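Local coordinates for protein phosphoribulokinase 1 (Rhodobacter sphaeroides, PDB 1A7J) that catalyses the ATP-dependent phosphorylation of D-ribulose 5-phosphate to D-ribulose 1,5-bisphosphate in the Calvin cycle, at residues V262-G265 with N266-D269; S19-K22 with H23-Q27; R186-H189 with A190-C194; F70-A74 with N75-E79. All coordinates share one frame; numbering follows the deposited sequence.

Contact 1 of 4, residues V262-G265 with N266-D269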
loop_
_atom_site.group_PDB
_atom_site.type_symbol
_atom_site.label_atom_id
_atom_site.label_comp_id
_atom_site.label_asym_id
_atom_site.label_seq_id
_atom_site.Cartn_x
_atom_site.Cartn_y
_atom_site.Cartn_z
ATOM N N VAL A 262 15.425 -8.654 -10.276
ATOM C CA VAL A 262 14.705 -9.702 -9.553
ATOM C C VAL A 262 15.497 -10.163 -8.331
ATOM O O VAL A 262 16.681 -10.435 -8.416
ATOM C CB VAL A 262 14.389 -10.914 -10.452
ATOM C CG1 VAL A 262 13.486 -11.868 -9.720
ATOM C CG2 VAL A 262 13.724 -10.446 -11.725
ATOM N N VAL A 263 14.821 -10.299 -7.206
ATOM C CA VAL A 263 15.485 -10.441 -5.933
ATOM C C VAL A 263 14.784 -11.553 -5.157
ATOM O O VAL A 263 13.565 -11.558 -5.081
ATOM C CB VAL A 263 15.395 -9.071 -5.234
ATOM C CG1 VAL A 263 14.854 -9.165 -3.835
ATOM C CG2 VAL A 263 16.761 -8.414 -5.234
ATOM N N PRO A 264 15.510 -12.578 -4.671
ATOM C CA PRO A 264 14.827 -13.567 -3.834
ATOM C C PRO A 264 13.900 -12.948 -2.789
ATOM O O PRO A 264 14.244 -11.934 -2.194
ATOM C CB PRO A 264 15.973 -14.330 -3.186
ATOM C CG PRO A 264 17.232 -13.831 -3.851
ATOM C CD PRO A 264 16.834 -13.062 -5.053
ATOM N N GLY A 265 12.762 -13.600 -2.526
ATOM C CA GLY A 265 11.686 -13.004 -1.735
ATOM C C GLY A 265 11.997 -12.853 -0.265
ATOM O O GLY A 265 11.430 -12.018 0.428
ATOM N N ASN A 266 12.944 -13.653 0.201
ATOM C CA ASN A 266 13.434 -13.569 1.563
ATOM C C ASN A 266 14.412 -12.423 1.760
ATOM O O ASN A 266 14.836 -12.171 2.887
ATOM C CB ASN A 266 14.073 -14.891 1.982
ATOM C CG ASN A 266 15.040 -15.422 0.950
ATOM O OD1 ASN A 266 14.635 -15.884 -0.125
ATOM N ND2 ASN A 266 16.327 -15.377 1.267
ATOM N N LYS A 267 14.593 -11.608 0.717
ATOM C CA LYS A 267 15.540 -10.488 0.735
ATOM C C LYS A 267 14.920 -9.146 0.371
ATOM O O LYS A 267 15.632 -8.194 0.077
ATOM C CB LYS A 267 16.712 -10.762 -0.211
ATOM C CG LYS A 267 18.058 -10.936 0.491
ATOM C CD LYS A 267 18.729 -12.202 0.030
ATOM C CE LYS A 267 20.024 -12.438 0.803
ATOM N NZ LYS A 267 19.778 -12.912 2.176
ATOM N N LEU A 268 13.599 -9.053 0.441
ATOM C CA LEU A 268 12.918 -7.782 0.278
ATOM C C LEU A 268 13.402 -6.710 1.269
ATOM O O LEU A 268 13.777 -5.597 0.869
ATOM C CB LEU A 268 11.415 -8.004 0.447
ATOM C CG LEU A 268 10.486 -6.807 0.208
ATOM C CD1 LEU A 268 10.747 -6.193 -1.151
ATOM C CD2 LEU A 268 9.036 -7.259 0.326
ATOM N N ASP A 269 13.326 -7.024 2.563
ATOM C CA ASP A 269 13.747 -6.098 3.601
ATOM C C ASP A 269 15.131 -5.482 3.334
ATOM O O ASP A 269 15.333 -4.302 3.604
ATOM C CB ASP A 269 13.724 -6.789 4.968
ATOM C CG ASP A 269 14.318 -5.923 6.071
ATOM O OD1 ASP A 269 13.605 -5.030 6.574
ATOM O OD2 ASP A 269 15.505 -6.123 6.426
#

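Contact 2 of 4, residues S19-K22 with H23-Q27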
loop_
_atom_site.group_PDB
_atom_site.type_symbol
_atom_site.label_atom_id
_atom_site.label_comp_id
_atom_site.label_asym_id
_atom_site.label_seq_id
_atom_site.Cartn_x
_atom_site.Cartn_y
_atom_site.Cartn_z
ATOM N N SER A 19 2.268 -6.613 5.290
ATOM C CA SER A 19 2.714 -5.315 5.839
ATOM C C SER A 19 4.099 -5.389 6.494
ATOM O O SER A 19 4.415 -4.584 7.378
ATOM C CB SER A 19 1.708 -4.788 6.886
ATOM O OG SER A 19 1.460 -3.391 6.763
ATOM N N THR A 20 4.949 -6.284 5.989
ATOM C CA THR A 20 6.368 -6.343 6.365
ATOM C C THR A 20 6.975 -4.954 6.285
ATOM O O THR A 20 7.987 -4.659 6.914
ATOM C CB THR A 20 7.163 -7.197 5.369
ATOM O OG1 THR A 20 6.369 -8.320 4.963
ATOM C CG2 THR A 20 8.472 -7.663 5.989
ATOM N N VAL A 21 6.294 -4.105 5.529
ATOM C CA VAL A 21 6.878 -2.962 4.891
ATOM C C VAL A 21 7.142 -1.823 5.848
ATOM O O VAL A 21 8.173 -1.161 5.754
ATOM C CB VAL A 21 5.964 -2.498 3.779
ATOM C CG1 VAL A 21 6.692 -1.518 2.907
ATOM C CG2 VAL A 21 5.502 -3.686 2.959
ATOM N N LYS A 22 6.266 -1.661 6.832
ATOM C CA LYS A 22 6.372 -0.537 7.760
ATOM C C LYS A 22 7.675 -0.612 8.566
ATOM O O LYS A 22 8.476 0.335 8.565
ATOM C CB LYS A 22 5.168 -0.517 8.703
ATOM C CG LYS A 22 4.464 0.830 8.796
ATOM C CD LYS A 22 5.351 1.902 9.447
ATOM C CE LYS A 22 4.529 3.102 9.949
ATOM N NZ LYS A 22 5.359 4.162 10.611
ATOM N N HIS A 23 7.955 -1.809 9.091
ATOM C CA HIS A 23 9.146 -2.072 9.916
ATOM C C HIS A 23 10.406 -1.621 9.190
ATOM O O HIS A 23 11.267 -0.985 9.779
ATOM C CB HIS A 23 9.227 -3.578 10.267
ATOM C CG HIS A 23 9.799 -3.875 11.630
ATOM N ND1 HIS A 23 10.754 -4.853 11.837
ATOM C CD2 HIS A 23 9.527 -3.356 12.851
ATOM C CE1 HIS A 23 11.048 -4.917 13.124
ATOM N NE2 HIS A 23 10.318 -4.022 13.762
ATOM N N THR A 24 10.414 -1.814 7.881
ATOM C CA THR A 24 11.525 -1.415 7.036
ATOM C C THR A 24 11.712 0.100 6.996
ATOM O O THR A 24 12.817 0.604 7.217
ATOM C CB THR A 24 11.328 -1.921 5.613
ATOM O OG1 THR A 24 11.024 -3.322 5.637
ATOM C CG2 THR A 24 12.585 -1.707 4.824
ATOM N N PHE A 25 10.645 0.844 6.738
ATOM C CA PHE A 25 10.768 2.297 6.750
ATOM C C PHE A 25 11.132 2.818 8.139
ATOM O O PHE A 25 12.089 3.570 8.292
ATOM C CB PHE A 25 9.489 2.928 6.226
ATOM C CG PHE A 25 9.409 2.952 4.731
ATOM C CD1 PHE A 25 10.084 3.915 4.009
ATOM C CD2 PHE A 25 8.663 1.997 4.039
ATOM C CE1 PHE A 25 10.009 3.934 2.621
ATOM C CE2 PHE A 25 8.585 2.012 2.649
ATOM C CZ PHE A 25 9.256 2.981 1.944
ATOM N N ASP A 26 10.492 2.257 9.156
ATOM C CA ASP A 26 10.837 2.565 10.541
ATOM C C ASP A 26 12.348 2.438 10.729
ATOM O O ASP A 26 13.016 3.418 11.041
ATOM C CB ASP A 26 10.110 1.611 11.508
ATOM C CG ASP A 26 8.621 1.937 11.672
ATOM O OD1 ASP A 26 8.220 3.073 11.337
ATOM O OD2 ASP A 26 7.856 1.073 12.171
ATOM N N GLN A 27 12.882 1.276 10.342
ATOM C CA GLN A 27 14.317 0.960 10.401
ATOM C C GLN A 27 15.177 2.027 9.723
ATOM O O GLN A 27 16.327 2.233 10.091
ATOM C CB GLN A 27 14.594 -0.398 9.730
ATOM C CG GLN A 27 14.491 -1.618 10.645
ATOM C CD GLN A 27 14.554 -2.951 9.884
ATOM O OE1 GLN A 27 15.632 -3.496 9.634
ATOM N NE2 GLN A 27 13.393 -3.502 9.569
#

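Contact 3 of 4, residues R186-H189 with A190-C194. With SO4 (sulfate ion), chain B.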
loop_
_atom_site.group_PDB
_atom_site.type_symbol
_atom_site.label_atom_id
_atom_site.label_comp_id
_atom_site.label_asym_id
_atom_site.label_seq_id
_atom_site.Cartn_x
_atom_site.Cartn_y
_atom_site.Cartn_z
ATOM N N ARG A 186 -16.526 -10.016 -7.183
ATOM C CA ARG A 186 -17.074 -8.710 -6.838
ATOM C C ARG A 186 -15.953 -7.678 -6.624
ATOM O O ARG A 186 -16.156 -6.483 -6.851
ATOM C CB ARG A 186 -17.951 -8.833 -5.589
ATOM C CG ARG A 186 -18.502 -7.525 -5.043
ATOM C CD ARG A 186 -19.028 -7.685 -3.626
ATOM N NE ARG A 186 -18.078 -7.186 -2.633
ATOM C CZ ARG A 186 -17.757 -7.827 -1.512
ATOM N NH1 ARG A 186 -18.431 -8.906 -1.130
ATOM N NH2 ARG A 186 -16.780 -7.366 -0.740
ATOM N N ARG A 187 -14.745 -8.143 -6.290
ATOM C CA ARG A 187 -13.614 -7.237 -6.048
ATOM C C ARG A 187 -12.842 -6.920 -7.317
ATOM O O ARG A 187 -12.231 -5.873 -7.403
ATOM C CB ARG A 187 -12.678 -7.788 -4.954
ATOM C CG ARG A 187 -13.237 -7.595 -3.535
ATOM C CD ARG A 187 -12.291 -7.983 -2.405
ATOM N NE ARG A 187 -11.350 -9.010 -2.828
ATOM C CZ ARG A 187 -10.029 -8.935 -2.660
ATOM N NH1 ARG A 187 -9.513 -8.082 -1.791
ATOM N NH2 ARG A 187 -9.237 -9.815 -3.259
ATOM N N MET A 188 -13.044 -7.709 -8.362
ATOM C CA MET A 188 -12.295 -7.508 -9.598
ATOM C C MET A 188 -12.666 -6.205 -10.290
ATOM O O MET A 188 -11.832 -5.560 -10.934
ATOM C CB MET A 188 -12.509 -8.675 -10.548
ATOM C CG MET A 188 -11.793 -9.935 -10.124
ATOM S SD MET A 188 -10.096 -9.648 -9.532
ATOM C CE MET A 188 -9.231 -9.416 -11.120
ATOM N N HIS A 189 -13.866 -5.733 -9.993
ATOM C CA HIS A 189 -14.452 -4.662 -10.759
ATOM C C HIS A 189 -13.727 -3.415 -10.372
ATOM O O HIS A 189 -13.036 -2.857 -11.195
ATOM C CB HIS A 189 -15.968 -4.546 -10.493
ATOM C CG HIS A 189 -16.779 -5.669 -11.083
ATOM N ND1 HIS A 189 -17.240 -5.656 -12.381
ATOM C CD2 HIS A 189 -17.122 -6.883 -10.580
ATOM C CE1 HIS A 189 -17.818 -6.812 -12.656
ATOM N NE2 HIS A 189 -17.762 -7.572 -11.578
ATOM N N ALA A 190 -13.633 -3.167 -9.075
ATOM C CA ALA A 190 -12.878 -2.022 -8.563
ATOM C C ALA A 190 -11.375 -2.278 -8.493
ATOM O O ALA A 190 -10.607 -1.381 -8.193
ATOM C CB ALA A 190 -13.394 -1.627 -7.187
ATOM N N TYR A 191 -10.971 -3.533 -8.637
ATOM C CA TYR A 191 -9.566 -3.840 -8.603
ATOM C C TYR A 191 -9.000 -3.368 -9.911
ATOM O O TYR A 191 -8.148 -2.488 -9.922
ATOM C CB TYR A 191 -9.332 -5.334 -8.418
ATOM C CG TYR A 191 -7.882 -5.750 -8.510
ATOM C CD1 TYR A 191 -7.039 -5.631 -7.419
ATOM C CD2 TYR A 191 -7.326 -6.162 -9.723
ATOM C CE1 TYR A 191 -5.688 -5.898 -7.523
ATOM C CE2 TYR A 191 -5.953 -6.419 -9.842
ATOM C CZ TYR A 191 -5.145 -6.272 -8.733
ATOM O OH TYR A 191 -3.779 -6.417 -8.850
ATOM N N VAL A 192 -9.580 -3.816 -11.018
ATOM C CA VAL A 192 -9.078 -3.375 -12.305
ATOM C C VAL A 192 -9.412 -1.909 -12.578
ATOM O O VAL A 192 -8.697 -1.246 -13.321
ATOM C CB VAL A 192 -9.578 -4.251 -13.478
ATOM C CG1 VAL A 192 -9.952 -5.638 -12.998
ATOM C CG2 VAL A 192 -10.731 -3.605 -14.159
ATOM N N HIS A 193 -10.450 -1.370 -11.947
ATOM C CA HIS A 193 -10.839 0.029 -12.201
ATOM C C HIS A 193 -10.113 1.078 -11.332
ATOM O O HIS A 193 -9.779 2.146 -11.829
ATOM C CB HIS A 193 -12.366 0.209 -12.071
ATOM C CG HIS A 193 -13.146 -0.231 -13.278
ATOM N ND1 HIS A 193 -14.208 -1.108 -13.202
ATOM C CD2 HIS A 193 -13.072 0.145 -14.579
ATOM C CE1 HIS A 193 -14.754 -1.252 -14.397
ATOM N NE2 HIS A 193 -14.080 -0.503 -15.251
ATOM N N CYS A 194 -9.767 0.729 -10.089
ATOM C CA CYS A 194 -9.176 1.678 -9.138
ATOM C C CYS A 194 -7.785 1.330 -8.646
ATOM O O CYS A 194 -7.093 2.211 -8.150
ATOM C CB CYS A 194 -10.058 1.834 -7.906
ATOM S SG CYS A 194 -11.786 1.864 -8.246
HETATM S S SO4 B . -13.708 -6.461 0.970
HETATM O O1 SO4 B . -14.717 -5.578 0.455
HETATM O O2 SO4 B . -12.415 -6.058 0.487
HETATM O O3 SO4 B . -13.727 -6.404 2.399
HETATM O O4 SO4 B . -13.983 -7.788 0.550
#

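Contact 4 of 4, residues F70-A74 with N75-E79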
loop_
_atom_site.group_PDB
_atom_site.type_symbol
_atom_site.label_atom_id
_atom_site.label_comp_id
_atom_site.label_asym_id
_atom_site.label_seq_id
_atom_site.Cartn_x
_atom_site.Cartn_y
_atom_site.Cartn_z
ATOM N N PHE A 70 -12.058 -1.528 -2.461
ATOM C CA PHE A 70 -11.196 -1.037 -3.513
ATOM C C PHE A 70 -11.813 0.177 -4.211
ATOM O O PHE A 70 -11.083 1.048 -4.697
ATOM C CB PHE A 70 -10.957 -2.150 -4.545
ATOM C CG PHE A 70 -10.001 -3.236 -4.085
ATOM C CD1 PHE A 70 -9.011 -2.968 -3.143
ATOM C CD2 PHE A 70 -10.042 -4.496 -4.674
ATOM C CE1 PHE A 70 -8.071 -3.935 -2.793
ATOM C CE2 PHE A 70 -9.107 -5.473 -4.335
ATOM C CZ PHE A 70 -8.119 -5.190 -3.392
ATOM N N SER A 71 -13.141 0.208 -4.336
ATOM C CA SER A 71 -13.793 1.308 -5.032
ATOM C C SER A 71 -13.457 2.626 -4.329
ATOM O O SER A 71 -13.267 2.641 -3.111
ATOM C CB SER A 71 -15.312 1.120 -5.043
ATOM O OG SER A 71 -15.677 -0.231 -4.932
ATOM N N TYR A 72 -13.419 3.722 -5.094
ATOM C CA TYR A 72 -13.232 5.076 -4.545
ATOM C C TYR A 72 -14.379 5.513 -3.624
ATOM O O TYR A 72 -14.185 6.341 -2.731
ATOM C CB TYR A 72 -13.134 6.094 -5.674
ATOM C CG TYR A 72 -12.092 5.816 -6.732
ATOM C CD1 TYR A 72 -10.793 5.502 -6.387
ATOM C CD2 TYR A 72 -12.378 5.997 -8.076
ATOM C CE1 TYR A 72 -9.803 5.385 -7.354
ATOM C CE2 TYR A 72 -11.401 5.882 -9.040
ATOM C CZ TYR A 72 -10.111 5.573 -8.679
ATOM O OH TYR A 72 -9.124 5.446 -9.638
ATOM N N GLU A 73 -15.591 5.034 -3.908
ATOM C CA GLU A 73 -16.770 5.466 -3.167
ATOM C C GLU A 73 -16.693 4.967 -1.746
ATOM O O GLU A 73 -17.377 5.478 -0.871
ATOM C CB GLU A 73 -18.066 4.935 -3.784
ATOM C CG GLU A 73 -18.169 5.065 -5.277
ATOM C CD GLU A 73 -17.716 3.805 -5.981
ATOM O OE1 GLU A 73 -18.346 2.737 -5.779
ATOM O OE2 GLU A 73 -16.703 3.877 -6.706
ATOM N N ALA A 74 -15.914 3.919 -1.525
ATOM C CA ALA A 74 -15.819 3.354 -0.190
ATOM C C ALA A 74 -14.677 3.979 0.591
ATOM O O ALA A 74 -14.232 3.407 1.579
ATOM C CB ALA A 74 -15.647 1.843 -0.257
ATOM N N ASN A 75 -14.204 5.150 0.155
ATOM C CA ASN A 75 -13.054 5.758 0.816
ATOM C C ASN A 75 -13.107 7.276 0.906
ATOM O O ASN A 75 -13.429 7.960 -0.052
ATOM C CB ASN A 75 -11.767 5.322 0.113
ATOM C CG ASN A 75 -11.455 3.864 0.340
ATOM O OD1 ASN A 75 -10.865 3.505 1.348
ATOM N ND2 ASN A 75 -11.907 3.003 -0.572
ATOM N N GLU A 76 -12.683 7.794 2.043
ATOM C CA GLU A 76 -12.633 9.224 2.234
ATOM C C GLU A 76 -11.523 9.807 1.379
ATOM O O GLU A 76 -10.543 10.361 1.881
ATOM C CB GLU A 76 -12.396 9.533 3.712
ATOM C CG GLU A 76 -13.613 9.324 4.584
ATOM C CD GLU A 76 -14.845 10.027 4.040
ATOM O OE1 GLU A 76 -14.708 11.014 3.276
ATOM O OE2 GLU A 76 -15.966 9.619 4.389
ATOM N N LEU A 77 -11.681 9.718 0.071
ATOM C CA LEU A 77 -10.539 9.957 -0.782
ATOM C C LEU A 77 -10.057 11.399 -0.781
ATOM O O LEU A 77 -8.871 11.637 -0.585
ATOM C CB LEU A 77 -10.827 9.476 -2.205
ATOM C CG LEU A 77 -10.375 8.066 -2.616
ATOM C CD1 LEU A 77 -9.756 8.142 -3.995
ATOM C CD2 LEU A 77 -9.353 7.519 -1.641
ATOM N N LYS A 78 -10.974 12.358 -0.910
ATOM C CA LYS A 78 -10.582 13.770 -1.012
ATOM C C LYS A 78 -10.139 14.373 0.318
ATOM O O LYS A 78 -9.452 15.392 0.347
ATOM C CB LYS A 78 -11.710 14.610 -1.612
ATOM N N GLU A 79 -10.581 13.769 1.415
ATOM C CA GLU A 79 -10.021 14.080 2.716
ATOM C C GLU A 79 -8.563 13.653 2.738
ATOM O O GLU A 79 -7.699 14.433 3.133
ATOM C CB GLU A 79 -10.806 13.362 3.806
ATOM C CG GLU A 79 -11.647 14.284 4.668
ATOM C CD GLU A 79 -10.809 15.043 5.672
ATOM O OE1 GLU A 79 -10.223 14.385 6.559
ATOM O OE2 GLU A 79 -10.701 16.285 5.550
#

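Contact 1 of 4, residues V262-G265 with N266-D269
The carbonyl oxygen of Pro264 accepts the one hydrogen bond that joins 262-265 to 266-269: Lys267 N reaches Pro264 O at 2.9 Å, with an N-H...O angle of 142°. The donor stands above the carbonyl plane rather than on a lone pair, as befits a chain that doubles back within four residues. Gly265 and Asn266 occupy the two corners, and their backbone angles are those of a type I beta turn. Carbon packs against the same oxygen, for Lys267 CB lies 3.4 Å from Pro264 O before the rest of that side chain leads away. Asn266 CG sits between its own backbone N and carbonyl carbon (chi1 48°), a rotation that brings Asn266 OD1 alongside the proline ring, 3.7 Å from Pro264 CB. Toward the interior the touches are looser, carbon against carbonyl oxygen: Val263 CG1 is 4.1 Å from Lys267 O, and Leu268 CB is 4.0 Å from Gly265 O. Leu268 then enters the core against Val231 and Phe206. Lys267 takes the N-cap position, and the whole is a tight strand-turn-helix junction, passing the chain from strand 260-264 of the mixed sheet into the final helix 268-284.

Contact 2 of 4, residues S19-K22 with H23-Q27
Lys22 reaches forward one helical turn to Asp26. Its CB lies against the next peptide, next to His23 N. Beyond CG the chain bends (chi2 -66°), and this bend brings Lys22 CD beside the carboxylate, 3.6 Å from Asp26 OD1. Lys22 CE passes Asp26 OD1 at 3.9 Å. At the tip, Lys22 NZ closes a salt bridge with Asp26 OD1 at 3.1 Å, arriving on the syn side and 16° out of the carboxylate plane. The backbone beneath supports the pair: Asp26 N donates to Lys22 O at 2.8 Å in a nearly straight bond (176°). With an alanine here instead of Asp26, the Lys22 ammonium is likely to be left without this mate and its alkyl chain freer to turn.

On another side of the helix, Val21 and Phe25 run side by side, pointing the same way, with Val21 CG1 4.0 Å from Phe25 CE2. Phe25 goes on to meet Phe129 and Ile8 in the sheet. Just upstream, Ser19 and Thr20 belong to the predicted ATP-binding P-loop. The chemistry therefore divides this first helix after the loop: an apolar side turned to the sheet and to helix 268-284, and a partly exposed i to i+4 ion pair between Lys22 and Asp26.

Contact 3 of 4, residues R186-H189 with A190-C194
Met188 and Tyr191 lie side by side along helix 180-195, pointing the same way, and their orientation is a compact example of a Met-aromatic contact. The methionine chain bends at chi2 (-43°) and chi3 (-77°), which carries its methyl group to the ring: Met188 CE is 4.0 Å from Tyr191 CD2. The sulfur follows at a slant, Met188 SD standing 5.2 Å from the centroid of the Tyr191 ring and 42° off its normal. One residue along, His193 N donates to His189 O at 3.1 Å, while a wider pi-type turn spans 191-194.

A bound sulfate, probably from the crystallisation liquor, lies beside the two arginines, which meet it differently. Arg186 presents an edge of its guanidinium, with the sulfate S in its plane, and Arg186 NH2 makes a weak hydrogen bond to sulfate O1 at 3.0 Å. Arg187 comes alongside with its chain, Arg187 CD lying 3.4 Å from sulfate O4, while its own NH2 is engaged in a salt bridge with Glu161. His69 ND1 adds a hydrogen bond to the ion. Arg187 belongs to the catalytic site together with Asp42, Lys165 and Asp169. The sulfate, held by Arg186 and His69 next to that site, occupies a position consistent with an anion pocket where a kinase could hold a phosphate of its substrate.

Contact 4 of 4, residues F70-A74 with N75-E79
Asn75 closes a type I beta turn over residues 72-75, in the loop that leads into helix 77-90; its backbone N completes the turn and its side chain ties down the residue before it. The main-chain bond of the turn runs from Asn75 N to Tyr72 O, 3.1 Å long, with the donor well above the carbonyl plane. The side-chain nitrogen meets its carbonyl more nearly end-on: Asn75 ND2 lies 2.9 Å from Ser71 O, and that oxygen is only 1° out of the amide plane. This reach depends on Asn75 CG being anti to its own carbonyl carbon (chi1 -70°), which swings the amide back along the turn. ND2 has a second, weak partner in His69 O, so the amide nitrogen spans two carbonyls of the preceding chain. An alanine at Asn75 is likely to cost Ser71 O and His69 O the amide donor described here, and to let 69-71 shift relative to the helix start.

Further out, Ser71 OG is fixed by Ser68 O. Glu76, at the N-cap position, is the centre of an inverse gamma turn that redirects the chain into the helix, and its carboxylate forms a salt bridge with Arg46. Phe70 and Ser71 rest on helix 180-195, which brings the loop close to the catalytic region; the side chain of Asn75 is about 8 Å from that of Asp42. Beside the turn the ring of Tyr72 and the branch of Leu77 cross at a slant, Tyr72 CD1 meeting Leu77 CD1 at 3.7 Å.

All four contacts are local, yet their chemistry follows their place in the fold. Contacts 1 and 4 are turns that deliver the chain into helices, each held by a backbone bond three residues back; contact 4 is the more buried and adds a side-chain amide, whereas contact 1 has exposed Asn266 at its corner. Contact 3 lies within one helix and contact 2 at the start of another; both are only partly buried and mix apolar packing with charge, a partly exposed ion pair in contact 2, a sulfate in contact 3. Two pairs join directly. Asp269 OD1 of contact 1 meets Thr24 OG1 of contact 2, and Ala190 and Cys194 of contact 3 pack on 70-72 of contact 4, across the chain's centre from contact 2.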